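Local coordinates for flagellar biosynthetic protein flhB (Aquifex aeolicus, PDB 3B1S) that probably takes part, as a type III secretion exporter family member studied here through its C-terminal domain, in flagellar protein export and in building the rod of the basal body, at residues D[8-11]-D[17-20]. Numbering follows the deposited sequence.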
loop_
_atom_site.group_PDB
_atom_site.type_symbol
_atom_site.label_atom_id
_atom_site.label_comp_id
_atom_site.label_asym_id
_atom_site.label_seq_id
_atom_site.Cartn_x
_atom_site.Cartn_y
_atom_site.Cartn_z
ATOM N N LEU D 8 2.184 -2.374 -1.487
ATOM C CA LEU D 8 2.068 -3.375 -2.538
ATOM C C LEU D 8 2.975 -4.535 -2.242
ATOM O O LEU D 8 4.097 -4.341 -1.798
ATOM C CB LEU D 8 2.363 -2.780 -3.919
ATOM C CG LEU D 8 1.429 -1.652 -4.414
ATOM C CD1 LEU D 8 1.792 -1.175 -5.826
ATOM C CD2 LEU D 8 -0.039 -2.009 -4.381
ATOM N N LYS D 9 2.464 -5.741 -2.448
ATOM C CA LYS D 9 3.256 -6.948 -2.319
ATOM C C LYS D 9 3.306 -7.550 -3.681
ATOM O O LYS D 9 2.308 -7.557 -4.379
ATOM C CB LYS D 9 2.605 -7.939 -1.373
ATOM C CG LYS D 9 3.382 -9.219 -1.161
ATOM C CD LYS D 9 2.440 -10.352 -0.720
ATOM C CE LYS D 9 2.967 -11.742 -1.098
ATOM N NZ LYS D 9 1.847 -12.746 -1.040
ATOM N N TYR D 10 4.480 -8.020 -4.081
ATOM C CA TYR D 10 4.681 -8.572 -5.417
ATOM C C TYR D 10 5.847 -9.535 -5.381
ATOM O O TYR D 10 6.982 -9.132 -5.114
ATOM C CB TYR D 10 4.897 -7.436 -6.414
ATOM C CG TYR D 10 5.245 -7.891 -7.805
ATOM C CD1 TYR D 10 6.560 -7.884 -8.247
ATOM C CD2 TYR D 10 4.262 -8.310 -8.692
ATOM C CE1 TYR D 10 6.890 -8.292 -9.538
ATOM C CE2 TYR D 10 4.581 -8.725 -9.981
ATOM C CZ TYR D 10 5.898 -8.708 -10.401
ATOM O OH TYR D 10 6.234 -9.104 -11.678
ATOM N N ASN D 11 5.548 -10.809 -5.660
ATOM C CA ASN D 11 6.596 -11.796 -5.909
ATOM C C ASN D 11 6.650 -12.043 -7.428
ATOM O O ASN D 11 5.605 -12.051 -8.089
ATOM C CB ASN D 11 6.389 -13.095 -5.107
ATOM C CG ASN D 11 7.623 -14.023 -5.133
ATOM O OD1 ASN D 11 7.988 -14.559 -6.182
ATOM N ND2 ASN D 11 8.247 -14.223 -3.974
ATOM N N ALA D 17 0.632 -9.927 -10.833
ATOM C CA ALA D 17 0.670 -8.495 -10.633
ATOM C C ALA D 17 0.786 -8.165 -9.129
ATOM O O ALA D 17 0.676 -9.066 -8.288
ATOM C CB ALA D 17 -0.565 -7.835 -11.271
ATOM N N PRO D 18 1.062 -6.888 -8.797
ATOM C CA PRO D 18 1.058 -6.390 -7.410
ATOM C C PRO D 18 -0.318 -6.395 -6.676
ATOM O O PRO D 18 -1.302 -5.838 -7.164
ATOM C CB PRO D 18 1.578 -4.966 -7.573
ATOM C CG PRO D 18 2.397 -5.017 -8.837
ATOM C CD PRO D 18 1.665 -5.902 -9.720
ATOM N N VAL D 19 -0.339 -7.042 -5.515
ATOM C CA VAL D 19 -1.451 -7.064 -4.576
ATOM C C VAL D 19 -1.386 -5.820 -3.677
ATOM O O VAL D 19 -0.358 -5.545 -3.081
ATOM C CB VAL D 19 -1.336 -8.311 -3.631
ATOM C CG1 VAL D 19 -2.600 -8.531 -2.824
ATOM C CG2 VAL D 19 -1.022 -9.557 -4.412
ATOM N N VAL D 20 -2.483 -5.085 -3.548
ATOM C CA VAL D 20 -2.530 -3.981 -2.595
ATOM C C VAL D 20 -2.699 -4.526 -1.196
ATOM O O VAL D 20 -3.752 -5.023 -0.875
ATOM C CB VAL D 20 -3.740 -3.082 -2.846
ATOM C CG1 VAL D 20 -3.636 -1.817 -2.012
ATOM C CG2 VAL D 20 -3.901 -2.772 -4.327
#
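Lys-9 and Val-19 form the last antiparallel pair before the loop of a beta hairpin, a hydrogen-bonded one: Lys-9 N donates to Val-19 O (2.9 Å), and Val-19 N returns a bond to Lys-9 O (2.9 Å). Close packing lies on the face of Leu-8 and Val-20, the neighbouring non-hydrogen-bonded pair. With CG anti to its own carbonyl carbon (chi1 -62°), Leu-8 turns CD2 back over the partner strand, 3.6 Å from Val-20 CA, while CD1 reaches Pro-18 CB. Beyond the last bridge, Tyr-10 and Pro-18 lie side by side, ring CD2 of Tyr-10 3.7 Å from Pro-18 CD; Ala-17 C meets the aromatic edge in its plane. Replacing Tyr-10 with an alanine would probably uncover one flank of the proline ring and leave a gap beside helix 68-84. The face of Lys-9 and Val-19 is looser: Lys-9 is partly exposed, and its extended chain leads away from the partner strand. Where strands 4-9 and 19-25 separate into their connecting loop, Pro-18 and Tyr-10 both rest on Ile-75 of helix 68-84. Within the strands, Val-20 packs against Val-57 and Ile-63, and Leu-8 continues the sheet by antiparallel pairing with a strand of another protein chain.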